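Long-range contacts in sporulation-control protein spo0M (Bacillus subtilis, PDB 5CL2), which controls the expression of spo0A and is required for cells to pass the morphological stage 0 of sporulation: residues H69-T74 with F87-T92; I42-L47 with D111-G116; M181-E186 with R204-L209. All coordinates share one frame; numbering follows the deposited sequence.

Contact 1. Residues H69-T74 with F87-T92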
loop_
_atom_site.group_PDB
_atom_site.type_symbol
_atom_site.label_atom_id
_atom_site.label_comp_id
_atom_site.label_asym_id
_atom_site.label_seq_id
_atom_site.Cartn_x
_atom_site.Cartn_y
_atom_site.Cartn_z
ATOM N N HIS A 69 0.673 -2.857 11.745
ATOM C CA HIS A 69 2.096 -3.167 11.797
ATOM C C HIS A 69 2.313 -4.369 12.672
ATOM O O HIS A 69 1.569 -4.590 13.631
ATOM C CB HIS A 69 2.879 -1.979 12.317
ATOM C CG HIS A 69 4.355 -2.210 12.398
ATOM N ND1 HIS A 69 5.114 -2.468 11.273
ATOM C CD2 HIS A 69 5.200 -2.185 13.434
ATOM C CE1 HIS A 69 6.380 -2.598 11.631
ATOM N NE2 HIS A 69 6.463 -2.439 12.942
ATOM N N SER A 70 3.338 -5.147 12.367
ATOM C CA SER A 70 3.621 -6.332 13.153
ATOM C C SER A 70 5.124 -6.549 13.148
ATOM O O SER A 70 5.762 -6.280 12.143
ATOM C CB SER A 70 2.865 -7.531 12.580
ATOM O OG SER A 70 3.142 -8.698 13.307
ATOM N N PHE A 71 5.696 -6.954 14.287
ATOM C CA PHE A 71 7.109 -7.327 14.366
ATOM C C PHE A 71 7.399 -8.217 15.587
ATOM O O PHE A 71 6.617 -8.258 16.540
ATOM C CB PHE A 71 7.998 -6.077 14.404
ATOM C CG PHE A 71 8.025 -5.399 15.732
ATOM C CD1 PHE A 71 6.973 -4.597 16.131
ATOM C CD2 PHE A 71 9.103 -5.573 16.591
ATOM C CE1 PHE A 71 6.996 -3.970 17.372
ATOM C CE2 PHE A 71 9.139 -4.950 17.828
ATOM C CZ PHE A 71 8.079 -4.154 18.227
ATOM N N ARG A 72 8.538 -8.907 15.569
ATOM C CA ARG A 72 8.878 -9.844 16.657
ATOM C C ARG A 72 9.719 -9.197 17.753
ATOM O O ARG A 72 10.820 -8.727 17.502
ATOM C CB ARG A 72 9.603 -11.063 16.089
ATOM C CG ARG A 72 10.082 -12.077 17.136
ATOM C CD ARG A 72 9.910 -13.487 16.600
ATOM N NE ARG A 72 8.506 -13.695 16.260
ATOM C CZ ARG A 72 8.004 -14.789 15.704
ATOM N NH1 ARG A 72 8.789 -15.797 15.362
ATOM N NH2 ARG A 72 6.705 -14.851 15.469
ATOM N N VAL A 73 9.198 -9.164 18.974
ATOM C CA VAL A 73 9.967 -8.575 20.071
ATOM C C VAL A 73 11.098 -9.532 20.449
ATOM O O VAL A 73 12.249 -9.122 20.610
ATOM C CB VAL A 73 9.093 -8.258 21.292
ATOM C CG1 VAL A 73 9.960 -7.846 22.478
ATOM C CG2 VAL A 73 8.082 -7.168 20.953
ATOM N N THR A 74 10.791 -10.812 20.573
ATOM C CA THR A 74 11.877 -11.722 20.887
ATOM C C THR A 74 11.549 -13.113 20.402
ATOM O O THR A 74 10.388 -13.431 20.171
ATOM C CB THR A 74 12.226 -11.741 22.445
ATOM O OG1 THR A 74 13.478 -12.404 22.655
ATOM C CG2 THR A 74 11.187 -12.460 23.269
ATOM N N PHE A 87 11.752 -7.328 28.076
ATOM C CA PHE A 87 12.176 -7.112 26.709
ATOM C C PHE A 87 11.803 -5.713 26.258
ATOM O O PHE A 87 10.666 -5.465 25.926
ATOM C CB PHE A 87 11.550 -8.169 25.799
ATOM C CG PHE A 87 11.838 -9.583 26.225
ATOM C CD1 PHE A 87 13.003 -10.220 25.806
ATOM C CD2 PHE A 87 10.965 -10.270 27.070
ATOM C CE1 PHE A 87 13.293 -11.535 26.212
ATOM C CE2 PHE A 87 11.235 -11.592 27.481
ATOM C CZ PHE A 87 12.409 -12.224 27.053
ATOM N N PRO A 88 12.777 -4.794 26.224
ATOM C CA PRO A 88 12.516 -3.448 25.698
ATOM C C PRO A 88 12.426 -3.433 24.175
ATOM O O PRO A 88 13.097 -4.225 23.507
ATOM C CB PRO A 88 13.721 -2.626 26.188
ATOM C CG PRO A 88 14.794 -3.636 26.499
ATOM C CD PRO A 88 14.068 -4.881 26.940
ATOM N N PHE A 89 11.592 -2.546 23.632
ATOM C CA PHE A 89 11.382 -2.486 22.189
ATOM C C PHE A 89 11.130 -1.071 21.685
ATOM O O PHE A 89 10.729 -0.168 22.445
ATOM C CB PHE A 89 10.197 -3.365 21.794
ATOM C CG PHE A 89 8.874 -2.869 22.341
ATOM C CD1 PHE A 89 8.128 -1.905 21.649
ATOM C CD2 PHE A 89 8.395 -3.333 23.568
ATOM C CE1 PHE A 89 6.928 -1.432 22.164
ATOM C CE2 PHE A 89 7.197 -2.869 24.091
ATOM C CZ PHE A 89 6.460 -1.915 23.390
ATOM N N THR A 90 11.313 -0.908 20.374
ATOM C CA THR A 90 10.969 0.323 19.696
ATOM C C THR A 90 10.466 0.034 18.266
ATOM O O THR A 90 10.967 -0.868 17.574
ATOM C CB THR A 90 12.186 1.285 19.679
ATOM O OG1 THR A 90 11.777 2.586 19.246
ATOM C CG2 THR A 90 13.275 0.772 18.762
ATOM N N PHE A 91 9.466 0.797 17.824
ATOM C CA PHE A 91 9.023 0.698 16.430
ATOM C C PHE A 91 8.438 2.018 15.996
ATOM O O PHE A 91 8.026 2.828 16.816
ATOM C CB PHE A 91 7.999 -0.430 16.233
ATOM C CG PHE A 91 6.649 -0.163 16.870
ATOM C CD1 PHE A 91 6.410 -0.509 18.206
ATOM C CD2 PHE A 91 5.608 0.379 16.126
ATOM C CE1 PHE A 91 5.177 -0.283 18.803
ATOM C CE2 PHE A 91 4.360 0.611 16.705
ATOM C CZ PHE A 91 4.142 0.275 18.048
ATOM N N THR A 92 8.392 2.234 14.697
ATOM C CA THR A 92 7.862 3.475 14.198
ATOM C C THR A 92 6.412 3.293 13.809
ATOM O O THR A 92 6.065 2.332 13.122
ATOM C CB THR A 92 8.679 3.964 13.010
ATOM O OG1 THR A 92 10.058 3.990 13.391
ATOM C CG2 THR A 92 8.234 5.358 12.586
#
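Thr74 lays its methyl group over the face of the Phe87 ring, a CH-pi contact between segments of two different sheets, with no hydrogen bond passing between the two segments. Thr74 CG2 stands 3.8 Å from the centroid of the Phe87 ring, only 15° off the ring normal. The threonine's first torsion makes this possible: with OG1 anti to the backbone N (chi1 -167°), CG2 falls between N and the carbonyl carbon and reaches the ring. Next to it Val73 CG1 presses on the base of the same phenylalanine, 3.7 Å from Phe87 CB. That two successive residues, Val73 and Thr74, both face strand 87-92 follows from a classic beta bulge, in which the pair lies opposite Ile45 of strand 40-57.

Farther along, aromatic rings take over. Phe71 comes in roughly at right angles to Phe91 and sets CE1 3.6 Å from Phe91 CD1; the two ring planes are inclined at 42°. The far end of Phe71, its CZ, approaches Phe89 CD1 at 4.1 Å. On the other flank of the cluster the His69 imidazole and the Phe91 ring are nearly parallel yet slid apart, with centroids separated by 5.7 Å, so overlap is slight and the touch is made by His69 CD2 and Phe91 CD2, 3.7 Å apart.

Leu47 packs against Phe71, Val73 and Phe89, while Val31 and Thr14 adjoin Phe89 from its own sheet. The axes of strands 69-72 and 87-92 pass 9.2 Å apart, a spacing filled by side chains. Such face-to-face packing of two sheets, through inward residues that alternate along each strand except at the bulge, is characteristic of a beta-sandwich, here consistent with the arrestin-N-like clan to which the family belongs.

Contact 2. Residues I42-L47 with D111-G116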
loop_
_atom_site.group_PDB
_atom_site.type_symbol
_atom_site.label_atom_id
_atom_site.label_comp_id
_atom_site.label_asym_id
_atom_site.label_seq_id
_atom_site.Cartn_x
_atom_site.Cartn_y
_atom_site.Cartn_z
ATOM N N ILE A 42 8.732 -20.626 25.723
ATOM C CA ILE A 42 8.124 -19.558 24.965
ATOM C C ILE A 42 8.698 -19.480 23.539
ATOM O O ILE A 42 9.902 -19.331 23.358
ATOM C CB ILE A 42 8.300 -18.236 25.712
ATOM C CG1 ILE A 42 7.359 -18.255 26.935
ATOM C CG2 ILE A 42 8.023 -17.039 24.749
ATOM C CD1 ILE A 42 7.765 -17.373 28.091
ATOM N N ARG A 43 7.836 -19.584 22.529
ATOM C CA ARG A 43 8.306 -19.596 21.130
ATOM C C ARG A 43 8.702 -18.201 20.643
ATOM O O ARG A 43 9.744 -18.037 20.022
ATOM C CB ARG A 43 7.238 -20.224 20.234
ATOM C CG ARG A 43 7.018 -21.702 20.606
ATOM C CD ARG A 43 6.276 -22.507 19.568
ATOM N NE ARG A 43 5.092 -21.806 19.081
ATOM C CZ ARG A 43 4.507 -22.056 17.914
ATOM N NH1 ARG A 43 5.000 -22.999 17.117
ATOM N NH2 ARG A 43 3.421 -21.375 17.553
ATOM N N TYR A 44 7.952 -17.178 21.028
ATOM C CA TYR A 44 8.272 -15.828 20.602
ATOM C C TYR A 44 7.357 -14.843 21.302
ATOM O O TYR A 44 6.313 -15.224 21.810
ATOM C CB TYR A 44 8.111 -15.678 19.050
ATOM C CG TYR A 44 6.682 -15.884 18.576
ATOM C CD1 TYR A 44 5.744 -14.855 18.673
ATOM C CD2 TYR A 44 6.262 -17.106 18.036
ATOM C CE1 TYR A 44 4.433 -15.029 18.258
ATOM C CE2 TYR A 44 4.927 -17.289 17.608
ATOM C CZ TYR A 44 4.027 -16.237 17.727
ATOM O OH TYR A 44 2.697 -16.364 17.339
ATOM N N ILE A 45 7.738 -13.567 21.279
ATOM C CA ILE A 45 6.848 -12.484 21.659
ATOM C C ILE A 45 6.750 -11.486 20.490
ATOM O O ILE A 45 7.766 -10.879 20.085
ATOM C CB ILE A 45 7.334 -11.747 22.921
ATOM C CG1 ILE A 45 7.532 -12.724 24.091
ATOM C CG2 ILE A 45 6.370 -10.606 23.299
ATOM C CD1 ILE A 45 8.122 -12.051 25.305
ATOM N N ASP A 46 5.525 -11.338 19.972
ATOM C CA ASP A 46 5.188 -10.407 18.885
ATOM C C ASP A 46 4.355 -9.265 19.437
ATOM O O ASP A 46 3.612 -9.435 20.419
ATOM C CB ASP A 46 4.392 -11.094 17.752
ATOM C CG ASP A 46 5.274 -11.947 16.825
ATOM O OD1 ASP A 46 6.519 -11.872 16.916
ATOM O OD2 ASP A 46 4.712 -12.753 16.044
ATOM N N LEU A 47 4.516 -8.102 18.815
ATOM C CA LEU A 47 3.666 -6.938 19.032
ATOM C C LEU A 47 2.895 -6.672 17.744
ATOM O O LEU A 47 3.445 -6.828 16.648
ATOM C CB LEU A 47 4.492 -5.696 19.360
ATOM C CG LEU A 47 4.935 -5.501 20.808
ATOM C CD1 LEU A 47 5.118 -4.027 21.104
ATOM C CD2 LEU A 47 4.023 -6.208 21.805
ATOM N N ASP A 111 1.357 -10.532 21.769
ATOM C CA ASP A 111 1.126 -11.958 21.591
ATOM C C ASP A 111 2.342 -12.741 22.116
ATOM O O ASP A 111 3.412 -12.716 21.514
ATOM C CB ASP A 111 0.857 -12.235 20.094
ATOM C CG ASP A 111 0.758 -13.715 19.757
ATOM O OD1 ASP A 111 0.343 -14.534 20.620
ATOM O OD2 ASP A 111 1.059 -14.052 18.589
ATOM N N LEU A 112 2.183 -13.431 23.240
ATOM C CA LEU A 112 3.257 -14.292 23.753
ATOM C C LEU A 112 2.863 -15.743 23.500
ATOM O O LEU A 112 1.926 -16.252 24.101
ATOM C CB LEU A 112 3.518 -14.033 25.250
ATOM C CG LEU A 112 4.496 -14.932 26.003
ATOM C CD1 LEU A 112 5.378 -14.138 26.961
ATOM C CD2 LEU A 112 3.745 -15.954 26.772
ATOM N N ASP A 113 3.566 -16.390 22.583
ATOM C CA ASP A 113 3.191 -17.722 22.147
ATOM C C ASP A 113 3.961 -18.734 22.981
ATOM O O ASP A 113 5.179 -18.671 23.075
ATOM C CB ASP A 113 3.451 -17.888 20.643
ATOM C CG ASP A 113 3.014 -19.240 20.106
ATOM O OD1 ASP A 113 3.383 -20.280 20.691
ATOM O OD2 ASP A 113 2.300 -19.265 19.084
ATOM N N ILE A 114 3.229 -19.644 23.611
ATOM C CA ILE A 114 3.829 -20.639 24.487
ATOM C C ILE A 114 3.634 -21.981 23.832
ATOM O O ILE A 114 2.537 -22.288 23.349
ATOM C CB ILE A 114 3.192 -20.652 25.895
ATOM C CG1 ILE A 114 3.480 -19.346 26.628
ATOM C CG2 ILE A 114 3.710 -21.830 26.726
ATOM C CD1 ILE A 114 2.740 -19.218 27.957
ATOM N N GLN A 115 4.688 -22.783 23.778
ATOM C CA GLN A 115 4.515 -24.068 23.137
ATOM C C GLN A 115 3.798 -25.038 24.074
ATOM O O GLN A 115 4.286 -25.381 25.138
ATOM C CB GLN A 115 5.862 -24.640 22.706
ATOM C CG GLN A 115 5.722 -25.972 22.026
ATOM C CD GLN A 115 7.031 -26.505 21.540
ATOM O OE1 GLN A 115 8.003 -26.553 22.284
ATOM N NE2 GLN A 115 7.072 -26.915 20.276
ATOM N N GLY A 116 2.592 -25.406 23.659
ATOM C CA GLY A 116 1.778 -26.430 24.283
ATOM C C GLY A 116 1.547 -26.520 25.782
ATOM O O GLY A 116 1.757 -27.600 26.317
#
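Strands 42-47 and 111-114 run antiparallel with axes 4.7 Å apart, and Asp46 and Asp111 form a hydrogen-bonded pair in which Asp111 N reaches Asp46 O at 2.8 Å. Arg43 then grips Asp113 side-on with two nitrogens, one for each carboxylate oxygen. Its NE meets Asp113 OD1 at 2.8 Å and its NH2 meets Asp113 OD2 at 2.8 Å, the latter bond almost straight. Both nitrogens arrive from above the carboxylate plane, although the oxygens lie close to the guanidinium plane. A bend in the arginine chain at chi3 (-47°) turns the group back toward the aspartate, and Gln115 CB rests against the aliphatic part of the chain.

Tyr44 lies beside this bridge with one ring face under Asp113 CB, a CH-pi contact 3.6 Å from the ring centroid. Its OH donates to Asp111 OD2 on the syn side, over 3.1 Å, with the ring and carboxylate planes nearly perpendicular. On the opposite side of the sheet the contact is purely apolar: Leu112 CD1 lies 3.8 Å from Ile45 CD1, and Ile42 meets Ile114 through their CG1 atoms.

Three aspartates thus line one face. Arg43 pairs with Asp113, and Arg72 of strand 60-79 binds Asp46 while forming a cation-pi contact with Tyr44; the two arginines probably offset much of the negative charge, to which nearby Asp119 adds, while the Tyr44 hydroxyl gives Asp111 a hydrogen bond.

Contact 3. Residues M181-E186 with R204-L209; sequences MLDELE and RRARGL
Glu184 OE2 accepts two backbone N-H groups of the turn that follows strand 195-202. The bond from Ala206 N is 3.2 Å long and meets OE2 on the syn side, whereas that from Arg205 N, though 2.9 Å, is weak because it is bent to 127°. A bend at chi2 (-75°) folds the Glu184 chain so that its carboxylate also rests on Arg205 CB. Glu186 adds a weak bond of 3.3 Å from Arg204 N to its OE1, and its carboxylate lies against Arg204 CB. Glu186 OE2 sits over one face of the Arg205 guanidinium, 4.0 Å from Arg205 NE, near enough for charge attraction but with no N-H aimed at it.

The arginine ends are held by a second shell. Glu168 forms salt bridges with both Arg204 and Arg205, Glu170 takes Arg205 NE, and Arg204 NH2 also bonds to Gly211 O. A type I turn from Arg205 to Gly208 is closed by Gly208 N to Arg205 O at 2.9 Å.

Together these contacts fasten the loop after strand 195-202 to the link between helix 176-181 and strand 185-191 and to the first residues of that strand, with the neighbouring antiparallel strand 165-173 supplying Glu168 and Glu170.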
loop_
_atom_site.group_PDB
_atom_site.type_symbol
_atom_site.label_atom_id
_atom_site.label_comp_id
_atom_site.label_asym_id
_atom_site.label_seq_id
_atom_site.Cartn_x
_atom_site.Cartn_y
_atom_site.Cartn_z
ATOM N N MET A 181 -24.069 24.763 -0.913
ATOM C CA MET A 181 -23.215 23.869 -1.714
ATOM C C MET A 181 -23.430 22.354 -1.540
ATOM O O MET A 181 -23.408 21.587 -2.513
ATOM C CB MET A 181 -21.744 24.147 -1.403
ATOM C CG MET A 181 -20.780 23.260 -2.183
ATOM S SD MET A 181 -19.065 23.813 -2.097
ATOM C CE MET A 181 -18.523 23.190 -0.539
ATOM N N LEU A 182 -23.575 21.909 -0.292
ATOM C CA LEU A 182 -23.578 20.481 -0.031
ATOM C C LEU A 182 -24.234 20.099 1.297
ATOM O O LEU A 182 -24.419 20.938 2.188
ATOM C CB LEU A 182 -22.135 19.955 -0.065
ATOM C CG LEU A 182 -21.019 20.737 0.636
ATOM C CD1 LEU A 182 -21.130 20.692 2.172
ATOM C CD2 LEU A 182 -19.687 20.135 0.241
ATOM N N ASP A 183 -24.598 18.834 1.430
ATOM C CA ASP A 183 -25.040 18.343 2.729
ATOM C C ASP A 183 -23.845 17.941 3.602
ATOM O O ASP A 183 -23.818 18.209 4.811
ATOM C CB ASP A 183 -26.024 17.212 2.522
ATOM C CG ASP A 183 -27.281 17.699 1.851
ATOM O OD1 ASP A 183 -27.479 18.934 1.833
ATOM O OD2 ASP A 183 -28.057 16.882 1.327
ATOM N N GLU A 184 -22.828 17.331 3.001
ATOM C CA GLU A 184 -21.589 17.196 3.746
ATOM C C GLU A 184 -20.395 16.953 2.845
ATOM O O GLU A 184 -20.543 16.509 1.709
ATOM C CB GLU A 184 -21.728 16.074 4.830
ATOM C CG GLU A 184 -21.816 14.659 4.303
ATOM C CD GLU A 184 -23.166 14.331 3.692
ATOM O OE1 GLU A 184 -24.193 14.720 4.265
ATOM O OE2 GLU A 184 -23.218 13.688 2.623
ATOM N N LEU A 185 -19.217 17.225 3.410
ATOM C CA LEU A 185 -17.925 17.073 2.767
ATOM C C LEU A 185 -17.122 15.878 3.350
ATOM O O LEU A 185 -17.140 15.650 4.543
ATOM C CB LEU A 185 -17.127 18.362 2.940
ATOM C CG LEU A 185 -15.679 18.339 2.478
ATOM C CD1 LEU A 185 -15.613 18.251 0.964
ATOM C CD2 LEU A 185 -14.959 19.548 3.022
ATOM N N GLU A 186 -16.428 15.129 2.503
ATOM C CA GLU A 186 -15.625 14.003 2.940
ATOM C C GLU A 186 -14.207 14.178 2.450
ATOM O O GLU A 186 -13.997 14.412 1.255
ATOM C CB GLU A 186 -16.187 12.682 2.405
ATOM C CG GLU A 186 -17.475 12.200 3.082
ATOM C CD GLU A 186 -18.737 12.801 2.466
ATOM O OE1 GLU A 186 -18.745 13.201 1.271
ATOM O OE2 GLU A 186 -19.740 12.855 3.188
ATOM N N ARG A 204 -21.675 12.101 0.120
ATOM C CA ARG A 204 -21.658 10.635 0.206
ATOM C C ARG A 204 -22.777 10.113 1.110
ATOM O O ARG A 204 -23.436 9.120 0.770
ATOM C CB ARG A 204 -20.284 10.141 0.687
ATOM C CG ARG A 204 -19.273 10.009 -0.471
ATOM C CD ARG A 204 -17.861 9.674 0.018
ATOM N NE ARG A 204 -17.786 8.427 0.782
ATOM C CZ ARG A 204 -17.786 7.219 0.232
ATOM N NH1 ARG A 204 -17.864 7.081 -1.087
ATOM N NH2 ARG A 204 -17.709 6.150 1.002
ATOM N N ARG A 205 -23.035 10.788 2.229
ATOM C CA ARG A 205 -24.113 10.332 3.105
ATOM C C ARG A 205 -25.448 10.557 2.442
ATOM O O ARG A 205 -26.294 9.668 2.479
ATOM C CB ARG A 205 -24.126 11.050 4.469
ATOM C CG ARG A 205 -22.880 10.870 5.307
ATOM C CD ARG A 205 -22.313 9.470 5.133
ATOM N NE ARG A 205 -20.866 9.552 5.232
ATOM C CZ ARG A 205 -20.035 8.827 4.498
ATOM N NH1 ARG A 205 -20.497 7.959 3.603
ATOM N NH2 ARG A 205 -18.740 8.990 4.649
ATOM N N ALA A 206 -25.631 11.726 1.816
ATOM C CA ALA A 206 -26.873 12.009 1.105
ATOM C C ALA A 206 -27.112 10.931 0.066
ATOM O O ALA A 206 -28.235 10.489 -0.132
ATOM C CB ALA A 206 -26.843 13.412 0.436
ATOM N N ARG A 207 -26.043 10.502 -0.594
ATOM C CA ARG A 207 -26.168 9.503 -1.651
ATOM C C ARG A 207 -26.166 8.068 -1.094
ATOM O O ARG A 207 -26.269 7.098 -1.845
ATOM C CB ARG A 207 -25.043 9.672 -2.672
ATOM C CG ARG A 207 -25.087 11.006 -3.418
ATOM C CD ARG A 207 -24.076 11.043 -4.541
ATOM N NE ARG A 207 -22.740 11.310 -4.034
ATOM C CZ ARG A 207 -21.631 11.028 -4.701
ATOM N NH1 ARG A 207 -21.711 10.456 -5.898
ATOM N NH2 ARG A 207 -20.446 11.299 -4.164
ATOM N N GLY A 208 -26.063 7.937 0.222
ATOM C CA GLY A 208 -26.042 6.628 0.869
ATOM C C GLY A 208 -24.879 5.743 0.442
ATOM O O GLY A 208 -25.025 4.528 0.288
ATOM N N LEU A 209 -23.723 6.365 0.234
ATOM C CA LEU A 209 -22.496 5.645 -0.119
ATOM C C LEU A 209 -21.654 5.368 1.131
ATOM O O LEU A 209 -21.454 6.263 1.955
ATOM C CB LEU A 209 -21.658 6.439 -1.129
ATOM C CG LEU A 209 -22.306 6.814 -2.462
ATOM C CD1 LEU A 209 -21.441 7.810 -3.203
ATOM C CD2 LEU A 209 -22.542 5.576 -3.301
#

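Contacts 1 and 2 form one neighbourhood, with centres 13 Å apart, whereas contact 3 lies across the centre of the chain, its centre about 41 and 46 Å from theirs, respectively. Strands 60-79, 40-57 and 106-114 are successive neighbours in a mixed sheet: contact 2 joins the latter two within it, and contact 1 links its edge strand 60-79 to strand 84-92 of the facing three-stranded sheet. Along the sequence, contact 1 closes inside the span bounded by contact 2; contact 3 follows later, joining the start of strand 185-191, in a separate antiparallel sheet, to a loop. Contacts 1 and 2 thus share one sandwich; contact 3, which touches neither, lies apart.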